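Local atomic coordinates of high choriolytic enzyme 1 (Oryzias latipes, PDB entry 3VTG), a protein that cleaves proteins of the inner layer of the fish egg envelope as a zinc-dependent astacin-family protease, so that the embryo can hatch. Residues Y119-W124 against S168-P173; N144-Y149 against S186-T191; S150-Y155 against G180-M185. All coordinates share one frame; numbering follows the deposited sequence.

Interaction 1. Residues Y119-W124 against S168-P173; sequences YVRINW and SITPIP
V120 and I169 meet on one face of a two-stranded antiparallel sheet, their side chains at a slant, with V120 CB 3.7 Å from I169 CG2. I122 lies alongside I169 on that face, pointing the same way, its CD1 4.1 Å from I169 CG1. Branched apolar residues suit this buried side.

The other face is polar. R121 and T170, a hydrogen-bonded pair, run side by side, and R121 NH2 stands 3.5 Å from T170 CG2. The R121 chain bends at chi3 (60°), which turns NE to N123 OD1 at 3.1 Å, in the guanidinium plane. N123 crosses T170 at about a right angle and gives ND2 to T170 OG1 (2.9 Å), almost in its own amide plane. Its amide accepts from R121 at one end and donates at the other to T170 and to D167 O, while a water joins R121 NH2 to T170 OG1. I172 crosses R121 at about a right angle, CG2 toward NH1.

Nearly straight backbone bonds, such as R121 N to T170 O at 2.8 Å, join the strands. This pair, far apart in sequence and separate from the five-stranded sheet, has Y147 against V120; S168 OG is hydrogen-bonded to A159 O and R157 O, and the S168 side chain packs on I127 and F135.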
loop_
_atom_site.group_PDB
_atom_site.type_symbol
_atom_site.label_atom_id
_atom_site.label_comp_id
_atom_site.label_asym_id
_atom_site.label_seq_id
_atom_site.Cartn_x
_atom_site.Cartn_y
_atom_site.Cartn_z
ATOM N N TYR A 119 -9.232 -15.198 9.470
ATOM C CA TYR A 119 -8.109 -14.594 10.207
ATOM C C TYR A 119 -8.513 -13.409 11.069
ATOM O O TYR A 119 -7.888 -13.148 12.096
ATOM C CB TYR A 119 -6.980 -14.192 9.241
ATOM C CG TYR A 119 -6.603 -15.326 8.322
ATOM C CD1 TYR A 119 -5.649 -16.270 8.694
ATOM C CD2 TYR A 119 -7.253 -15.492 7.103
ATOM C CE1 TYR A 119 -5.332 -17.330 7.857
ATOM C CE2 TYR A 119 -6.951 -16.550 6.263
ATOM C CZ TYR A 119 -5.991 -17.464 6.645
ATOM O OH TYR A 119 -5.706 -18.516 5.804
ATOM N N VAL A 120 -9.548 -12.688 10.646
ATOM C CA VAL A 120 -10.042 -11.540 11.404
ATOM C C VAL A 120 -11.560 -11.514 11.434
ATOM O O VAL A 120 -12.222 -12.057 10.543
ATOM C CB VAL A 120 -9.519 -10.179 10.862
ATOM C CG1 VAL A 120 -8.004 -10.063 10.998
ATOM C CG2 VAL A 120 -9.967 -9.936 9.423
ATOM N N ARG A 121 -12.094 -10.893 12.480
ATOM C CA ARG A 121 -13.498 -10.534 12.552
ATOM C C ARG A 121 -13.596 -9.020 12.390
ATOM O O ARG A 121 -12.865 -8.269 13.039
ATOM C CB ARG A 121 -14.088 -10.976 13.893
ATOM C CG ARG A 121 -15.504 -10.486 14.146
ATOM C CD ARG A 121 -16.069 -11.018 15.453
ATOM N NE ARG A 121 -15.293 -10.638 16.639
ATOM C CZ ARG A 121 -14.708 -11.504 17.468
ATOM N NH1 ARG A 121 -14.796 -12.810 17.246
ATOM N NH2 ARG A 121 -14.035 -11.070 18.527
ATOM N N ILE A 122 -14.476 -8.581 11.496
ATOM C CA ILE A 122 -14.761 -7.159 11.339
ATOM C C ILE A 122 -15.928 -6.817 12.258
ATOM O O ILE A 122 -17.029 -7.357 12.107
ATOM C CB ILE A 122 -15.097 -6.784 9.873
ATOM C CG1 ILE A 122 -14.019 -7.291 8.896
ATOM C CG2 ILE A 122 -15.318 -5.283 9.736
ATOM C CD1 ILE A 122 -12.602 -6.810 9.164
ATOM N N ASN A 123 -15.677 -5.932 13.220
ATOM C CA ASN A 123 -16.710 -5.529 14.170
ATOM C C ASN A 123 -17.439 -4.287 13.665
ATOM O O ASN A 123 -17.153 -3.156 14.082
ATOM C CB ASN A 123 -16.114 -5.316 15.561
ATOM C CG ASN A 123 -15.253 -6.486 16.012
ATOM O OD1 ASN A 123 -15.689 -7.640 16.006
ATOM N ND2 ASN A 123 -14.023 -6.191 16.402
ATOM N N TRP A 124 -18.382 -4.525 12.756
ATOM C CA TRP A 124 -19.095 -3.470 12.040
ATOM C C TRP A 124 -19.705 -2.417 12.923
ATOM O O TRP A 124 -19.615 -1.232 12.617
ATOM C CB TRP A 124 -20.151 -4.078 11.121
ATOM C CG TRP A 124 -19.560 -5.006 10.088
ATOM C CD1 TRP A 124 -19.555 -6.399 10.100
ATOM C CD2 TRP A 124 -18.851 -4.634 8.855
ATOM N NE1 TRP A 124 -18.918 -6.897 8.992
ATOM C CE2 TRP A 124 -18.468 -5.893 8.205
ATOM C CE3 TRP A 124 -18.507 -3.429 8.250
ATOM C CZ2 TRP A 124 -17.778 -5.918 7.000
ATOM C CZ3 TRP A 124 -17.809 -3.468 7.036
ATOM C CH2 TRP A 124 -17.454 -4.684 6.430
ATOM N N SER A 168 -12.269 -2.092 15.656
ATOM C CA SER A 168 -12.878 -2.363 14.360
ATOM C C SER A 168 -12.530 -3.761 13.849
ATOM O O SER A 168 -13.325 -4.375 13.138
ATOM C CB SER A 168 -12.449 -1.314 13.337
ATOM O OG SER A 168 -11.042 -1.290 13.189
ATOM N N ILE A 169 -11.345 -4.253 14.212
ATOM C CA ILE A 169 -10.857 -5.557 13.755
ATOM C C ILE A 169 -10.342 -6.363 14.939
ATOM O O ILE A 169 -9.560 -5.858 15.744
ATOM C CB ILE A 169 -9.709 -5.416 12.726
ATOM C CG1 ILE A 169 -10.138 -4.559 11.531
ATOM C CG2 ILE A 169 -9.220 -6.785 12.262
ATOM C CD1 ILE A 169 -8.993 -4.134 10.637
ATOM N N THR A 170 -10.776 -7.620 15.029
ATOM C CA THR A 170 -10.257 -8.546 16.034
ATOM C C THR A 170 -9.689 -9.781 15.347
ATOM O O THR A 170 -10.431 -10.517 14.702
ATOM C CB THR A 170 -11.345 -8.999 17.025
ATOM O OG1 THR A 170 -12.003 -7.855 17.583
ATOM C CG2 THR A 170 -10.729 -9.840 18.149
ATOM N N PRO A 171 -8.369 -10.012 15.475
ATOM C CA PRO A 171 -7.795 -11.251 14.949
ATOM C C PRO A 171 -8.404 -12.480 15.624
ATOM O O PRO A 171 -8.675 -12.454 16.827
ATOM C CB PRO A 171 -6.310 -11.129 15.305
ATOM C CG PRO A 171 -6.071 -9.662 15.418
ATOM C CD PRO A 171 -7.332 -9.122 16.026
ATOM N N ILE A 172 -8.642 -13.526 14.836
ATOM C CA ILE A 172 -9.192 -14.790 15.338
ATOM C C ILE A 172 -8.306 -15.951 14.874
ATOM O O ILE A 172 -7.787 -15.909 13.759
ATOM C CB ILE A 172 -10.668 -15.006 14.900
ATOM C CG1 ILE A 172 -10.814 -14.968 13.368
ATOM C CG2 ILE A 172 -11.584 -13.983 15.570
ATOM C CD1 ILE A 172 -12.158 -15.440 12.850
ATOM N N PRO A 173 -8.122 -16.987 15.718
ATOM C CA PRO A 173 -8.710 -17.208 17.044
ATOM C C PRO A 173 -7.928 -16.568 18.194
ATOM O O PRO A 173 -8.366 -16.636 19.343
ATOM C CB PRO A 173 -8.672 -18.729 17.175
ATOM C CG PRO A 173 -7.442 -19.121 16.429
ATOM C CD PRO A 173 -7.287 -18.132 15.303
HETATM O O HOH W 1 -14.244 -8.486 19.073
#

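Interaction 2. Residues N144-Y149 against S186-T191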
loop_
_atom_site.group_PDB
_atom_site.type_symbol
_atom_site.label_atom_id
_atom_site.label_comp_id
_atom_site.label_asym_id
_atom_site.label_seq_id
_atom_site.Cartn_x
_atom_site.Cartn_y
_atom_site.Cartn_z
ATOM N N ASN A 144 -0.760 -16.765 -4.296
ATOM C CA ASN A 144 -0.349 -17.958 -3.541
ATOM C C ASN A 144 0.346 -17.653 -2.213
ATOM O O ASN A 144 1.082 -18.486 -1.677
ATOM C CB ASN A 144 0.497 -18.906 -4.412
ATOM C CG ASN A 144 -0.342 -19.699 -5.398
ATOM O OD1 ASN A 144 -1.554 -19.832 -5.233
ATOM N ND2 ASN A 144 0.305 -20.243 -6.422
ATOM N N THR A 145 0.097 -16.457 -1.686
ATOM C CA THR A 145 0.621 -16.052 -0.386
ATOM C C THR A 145 -0.501 -16.112 0.654
ATOM O O THR A 145 -1.676 -15.982 0.300
ATOM C CB THR A 145 1.250 -14.639 -0.426
ATOM O OG1 THR A 145 0.225 -13.639 -0.529
ATOM C CG2 THR A 145 2.231 -14.514 -1.592
ATOM N N PRO A 146 -0.150 -16.322 1.936
ATOM C CA PRO A 146 -1.162 -16.437 2.973
ATOM C C PRO A 146 -1.530 -15.080 3.560
ATOM O O PRO A 146 -0.847 -14.081 3.309
ATOM C CB PRO A 146 -0.458 -17.278 4.034
ATOM C CG PRO A 146 0.968 -16.851 3.934
ATOM C CD PRO A 146 1.207 -16.446 2.498
ATOM N N TYR A 147 -2.604 -15.055 4.343
ATOM C CA TYR A 147 -2.975 -13.876 5.104
ATOM C C TYR A 147 -1.838 -13.545 6.066
ATOM O O TYR A 147 -1.328 -14.424 6.760
ATOM C CB TYR A 147 -4.254 -14.149 5.885
ATOM C CG TYR A 147 -4.932 -12.907 6.404
ATOM C CD1 TYR A 147 -5.965 -12.308 5.688
ATOM C CD2 TYR A 147 -4.542 -12.328 7.612
ATOM C CE1 TYR A 147 -6.589 -11.166 6.157
ATOM C CE2 TYR A 147 -5.163 -11.187 8.093
ATOM C CZ TYR A 147 -6.186 -10.613 7.362
ATOM O OH TYR A 147 -6.806 -9.480 7.830
ATOM N N ASP A 148 -1.439 -12.277 6.091
ATOM C CA ASP A 148 -0.288 -11.843 6.876
ATOM C C ASP A 148 -0.671 -10.729 7.845
ATOM O O ASP A 148 -0.806 -9.567 7.450
ATOM C CB ASP A 148 0.838 -11.392 5.935
ATOM C CG ASP A 148 2.118 -11.007 6.668
ATOM O OD1 ASP A 148 2.210 -11.166 7.907
ATOM O OD2 ASP A 148 3.047 -10.537 5.978
ATOM N N TYR A 149 -0.835 -11.086 9.119
ATOM C CA TYR A 149 -1.161 -10.108 10.156
ATOM C C TYR A 149 -0.116 -8.995 10.235
ATOM O O TYR A 149 -0.427 -7.875 10.639
ATOM C CB TYR A 149 -1.229 -10.774 11.525
ATOM C CG TYR A 149 -2.395 -11.703 11.780
ATOM C CD1 TYR A 149 -3.714 -11.242 11.752
ATOM C CD2 TYR A 149 -2.171 -13.037 12.107
ATOM C CE1 TYR A 149 -4.775 -12.095 12.023
ATOM C CE2 TYR A 149 -3.220 -13.895 12.383
ATOM C CZ TYR A 149 -4.516 -13.423 12.335
ATOM O OH TYR A 149 -5.545 -14.292 12.618
ATOM N N SER A 186 6.839 -6.455 5.272
ATOM C CA SER A 186 6.958 -7.817 5.765
ATOM C C SER A 186 7.529 -8.731 4.686
ATOM O O SER A 186 7.602 -8.361 3.510
ATOM C CB SER A 186 5.591 -8.342 6.207
ATOM O OG SER A 186 4.795 -8.678 5.085
ATOM N N ARG A 187 7.915 -9.936 5.091
ATOM C CA ARG A 187 8.393 -10.935 4.149
ATOM C C ARG A 187 7.374 -11.171 3.032
ATOM O O ARG A 187 7.733 -11.192 1.854
ATOM C CB ARG A 187 8.720 -12.237 4.877
ATOM C CG ARG A 187 9.463 -13.255 4.029
ATOM C CD ARG A 187 8.554 -14.359 3.539
ATOM N NE ARG A 187 8.018 -15.149 4.644
ATOM C CZ ARG A 187 7.698 -16.434 4.553
ATOM N NH1 ARG A 187 7.871 -17.080 3.410
ATOM N NH2 ARG A 187 7.206 -17.070 5.606
ATOM N N TRP A 188 6.104 -11.332 3.400
ATOM C CA TRP A 188 5.063 -11.535 2.398
ATOM C C TRP A 188 4.803 -10.323 1.544
ATOM O O TRP A 188 4.537 -10.474 0.357
ATOM C CB TRP A 188 3.780 -12.095 3.008
ATOM C CG TRP A 188 3.935 -13.525 3.460
ATOM C CD1 TRP A 188 3.823 -14.021 4.752
ATOM C CD2 TRP A 188 4.259 -14.697 2.629
ATOM N NE1 TRP A 188 4.039 -15.375 4.781
ATOM C CE2 TRP A 188 4.308 -15.844 3.542
ATOM C CE3 TRP A 188 4.499 -14.905 1.271
ATOM C CZ2 TRP A 188 4.583 -17.133 3.093
ATOM C CZ3 TRP A 188 4.773 -16.208 0.831
ATOM C CH2 TRP A 188 4.813 -17.292 1.723
ATOM N N ASP A 189 4.907 -9.120 2.117
ATOM C CA ASP A 189 4.812 -7.889 1.313
ATOM C C ASP A 189 5.833 -7.913 0.171
ATOM O O ASP A 189 5.485 -7.659 -0.983
ATOM C CB ASP A 189 5.047 -6.632 2.162
ATOM C CG ASP A 189 3.918 -6.339 3.146
ATOM O OD1 ASP A 189 2.737 -6.651 2.858
ATOM O OD2 ASP A 189 4.230 -5.759 4.208
ATOM N N ILE A 190 7.086 -8.222 0.510
ATOM C CA ILE A 190 8.179 -8.276 -0.465
ATOM C C ILE A 190 7.963 -9.399 -1.485
ATOM O O ILE A 190 8.110 -9.189 -2.692
ATOM C CB ILE A 190 9.551 -8.396 0.249
ATOM C CG1 ILE A 190 9.875 -7.108 1.027
ATOM C CG2 ILE A 190 10.670 -8.753 -0.727
ATOM C CD1 ILE A 190 10.061 -5.866 0.175
ATOM N N THR A 191 7.589 -10.579 -0.991
ATOM C CA THR A 191 7.337 -11.732 -1.852
ATOM C C THR A 191 6.237 -11.422 -2.872
ATOM O O THR A 191 6.371 -11.736 -4.057
ATOM C CB THR A 191 6.984 -12.984 -1.020
ATOM O OG1 THR A 191 8.083 -13.305 -0.157
ATOM C CG2 THR A 191 6.689 -14.184 -1.920
HETATM O O HOH W 2 5.477 -11.753 6.399
#
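Both faces of the W188 indole are covered. P146 lies over one of them, its CD 3.4 Å from the centroid of the six-membered ring and only 14° off the ring normal, a CH-pi contact; CG of the same proline lies near the rim by the NE1-CE2 bond, 3.5 Å from W188 NE1. Proline is apt here, since its ring offers a rigid set of CH groups, those on CD being polarised by the adjoining nitrogen. The opposite face is taken by the guanidinium of R187, its CZ 3.4 Å above the indole plane and offset toward the rim. At the edge, in plane, comes D148 OD2, the carboxylate turned 79° from the ring. T145 slides past the indole in the reverse direction, its CG2 3.7 Å from W188 CE3.

The polar half of the contact centres on D148. With CG anti to the backbone N (chi1 -176°), its carboxylate extends to the helix start, where S186 OG donates to OD2 at 2.7 Å, nearly in line with the C-O bond. A water also donates to OD2 and accepts from W188 N. S186 is the N-cap of the helix: its OG accepts from D189 N at 3.0 Å, and D189 OD2 accepts in return from S186 N at 2.9 Å, completing a capping box. Serine suits the place because one hydroxyl can cap the helix and donate to D148. The positive end of the helix dipole probably favours the two carboxylates gathered there.

The segment 144-149 thus closes on the first turn of helix 187-196, the last helix of the chain. D148 OD1 turns to S150 OG, D148 N to E110 OE2, and T145 OG1 to N142 O and to R192 further along that helix, while Y147 and Y149 reach back to strand 120-122.

Interaction 3. Residues S150-Y155 against G180-M185; sequences SSIMHY and GQRNGM
Bends at chi2 fold Q181 and R182 back toward segment 150-155. In Q181 (chi2 84°) the turn brings NE2 to S150 O at 2.9 Å; the same nitrogen donates to G184 O at 2.8 Å, while OE1 accepts from the backbone N of N183 and of G184. With both ends engaged, the amide is fixed in rotation, a task glutamine's donor-acceptor pair suits. R182 (chi2 -65°) sets NH1 and NH2 end-on to H154 O, each at 2.9 Å and in the guanidinium plane; NH1 also donates to Q181 O. I152 O lies over the centre of one guanidinium face.

The segment 150-155 carries the Met-turn of the metzincins: S151 to H154 form a type I beta turn, S151 OG accepts from M153 N in an ST turn, and M153 lies beneath the zinc site, against H103. I152 O accepts from ND1 of the zinc ligand H99, which R182 also touches.

G180 passes close to the turn, its CA 3.3 Å from H154 O; its positive phi favours glycine. A water joins G180 N to S151 O. I152 spreads over the backbone of G184, with CD1 3.6 Å from G184 O, and its CG2 meets M185 CG at 4.2 Å, while M185 reaches on to helix 94-105.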
loop_
_atom_site.group_PDB
_atom_site.type_symbol
_atom_site.label_atom_id
_atom_site.label_comp_id
_atom_site.label_asym_id
_atom_site.label_seq_id
_atom_site.Cartn_x
_atom_site.Cartn_y
_atom_site.Cartn_z
ATOM N N SER A 150 1.122 -9.322 9.863
ATOM C CA SER A 150 2.247 -8.393 9.977
ATOM C C SER A 150 2.485 -7.541 8.729
ATOM O O SER A 150 3.459 -6.790 8.673
ATOM C CB SER A 150 3.529 -9.144 10.362
ATOM O OG SER A 150 4.116 -9.791 9.245
ATOM N N SER A 151 1.599 -7.653 7.739
ATOM C CA SER A 151 1.714 -6.871 6.506
ATOM C C SER A 151 1.630 -5.376 6.775
ATOM O O SER A 151 0.817 -4.924 7.582
ATOM C CB SER A 151 0.622 -7.257 5.509
ATOM O OG SER A 151 0.605 -6.351 4.414
ATOM N N ILE A 152 2.455 -4.611 6.062
ATOM C CA ILE A 152 2.408 -3.149 6.113
ATOM C C ILE A 152 1.070 -2.627 5.567
ATOM O O ILE A 152 0.754 -1.446 5.705
ATOM C CB ILE A 152 3.613 -2.539 5.352
ATOM C CG1 ILE A 152 3.959 -1.140 5.892
ATOM C CG2 ILE A 152 3.383 -2.556 3.841
ATOM C CD1 ILE A 152 5.235 -0.554 5.319
ATOM N N MET A 153 0.285 -3.522 4.967
ATOM C CA MET A 153 -1.016 -3.172 4.394
ATOM C C MET A 153 -2.204 -3.480 5.312
ATOM O O MET A 153 -3.350 -3.219 4.950
ATOM C CB MET A 153 -1.218 -3.872 3.041
ATOM C CG MET A 153 -0.104 -3.640 2.026
ATOM S SD MET A 153 0.313 -1.903 1.759
ATOM C CE MET A 153 -1.131 -1.330 0.872
ATOM N N HIS A 154 -1.934 -4.031 6.492
ATOM C CA HIS A 154 -3.000 -4.378 7.431
ATOM C C HIS A 154 -3.356 -3.208 8.300
ATOM O O HIS A 154 -2.477 -2.592 8.897
ATOM C CB HIS A 154 -2.575 -5.556 8.303
ATOM C CG HIS A 154 -3.734 -6.358 8.852
ATOM N ND1 HIS A 154 -4.674 -5.829 9.662
ATOM C CD2 HIS A 154 -4.081 -7.695 8.672
ATOM C CE1 HIS A 154 -5.578 -6.779 9.977
ATOM N NE2 HIS A 154 -5.213 -7.918 9.374
ATOM N N TYR A 155 -4.646 -2.895 8.382
ATOM C CA TYR A 155 -5.150 -1.899 9.330
ATOM C C TYR A 155 -4.853 -2.313 10.773
ATOM O O TYR A 155 -4.842 -3.505 11.103
ATOM C CB TYR A 155 -6.669 -1.766 9.194
ATOM C CG TYR A 155 -7.200 -0.801 8.148
ATOM C CD1 TYR A 155 -6.381 -0.255 7.153
ATOM C CD2 TYR A 155 -8.551 -0.461 8.145
ATOM C CE1 TYR A 155 -6.897 0.615 6.200
ATOM C CE2 TYR A 155 -9.075 0.402 7.202
ATOM C CZ TYR A 155 -8.248 0.939 6.235
ATOM O OH TYR A 155 -8.781 1.797 5.302
ATOM N N GLY A 180 -1.252 -3.838 12.162
ATOM C CA GLY A 180 -1.153 -2.408 11.895
ATOM C C GLY A 180 0.235 -1.798 11.909
ATOM O O GLY A 180 0.361 -0.575 11.875
ATOM N N GLN A 181 1.279 -2.628 11.943
ATOM C CA GLN A 181 2.651 -2.105 11.943
ATOM C C GLN A 181 2.923 -1.263 10.701
ATOM O O GLN A 181 2.499 -1.611 9.596
ATOM C CB GLN A 181 3.698 -3.222 12.084
ATOM C CG GLN A 181 3.859 -4.160 10.887
ATOM C CD GLN A 181 4.782 -3.629 9.789
ATOM O OE1 GLN A 181 5.584 -2.717 10.008
ATOM N NE2 GLN A 181 4.675 -4.212 8.602
ATOM N N ARG A 182 3.613 -0.144 10.897
ATOM C CA ARG A 182 4.070 0.687 9.785
ATOM C C ARG A 182 5.572 0.954 9.898
ATOM O O ARG A 182 6.052 2.056 9.616
ATOM C CB ARG A 182 3.265 1.992 9.694
ATOM C CG ARG A 182 1.783 1.807 9.381
ATOM C CD ARG A 182 1.538 1.214 7.997
ATOM N NE ARG A 182 0.112 1.087 7.704
ATOM C CZ ARG A 182 -0.632 0.022 7.994
ATOM N NH1 ARG A 182 -0.098 -1.038 8.585
ATOM N NH2 ARG A 182 -1.921 0.009 7.681
ATOM N N ASN A 183 6.307 -0.075 10.303
ATOM C CA ASN A 183 7.756 0.014 10.416
ATOM C C ASN A 183 8.443 -0.247 9.083
ATOM O O ASN A 183 9.322 0.503 8.676
ATOM C CB ASN A 183 8.271 -0.950 11.489
ATOM C CG ASN A 183 7.791 -0.585 12.881
ATOM O OD1 ASN A 183 7.851 0.573 13.288
ATOM N ND2 ASN A 183 7.307 -1.579 13.618
ATOM N N GLY A 184 8.026 -1.305 8.398
ATOM C CA GLY A 184 8.622 -1.678 7.124
ATOM C C GLY A 184 7.839 -2.800 6.483
ATOM O O GLY A 184 6.846 -3.278 7.037
ATOM N N MET A 185 8.285 -3.221 5.307
ATOM C CA MET A 185 7.608 -4.279 4.577
ATOM C C MET A 185 7.891 -5.650 5.169
ATOM O O MET A 185 9.023 -5.957 5.555
ATOM C CB MET A 185 7.968 -4.221 3.097
ATOM C CG MET A 185 7.288 -3.055 2.402
ATOM S SD MET A 185 7.644 -2.951 0.645
ATOM C CE MET A 185 9.219 -2.097 0.663
HETATM O O HOH W 3 0.312 -5.277 10.322
#

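All three contacts belong to the C-terminal part of the astacin catalytic domain, beyond the zinc-binding helix 94-105. Along the chain, strand 120-122 comes first, then 144-149 running straight into 150-155, then strand 169-171, and last 180-185 running straight into 186-191. Interaction 3 therefore lies within the span of interaction 2, and interaction 1 alternates with both. The centres of interactions 2 and 3 are 11 Å apart, and interaction 1 lies 16 Å from interaction 3 and 19 Å from interaction 2. Y149 OH bonds to Y119 O. D189 couples the last helix to the Met-turn, and I169 packs on Y155 and V120 on H154, so small sheet and helix both adjoin the segment carrying the turn.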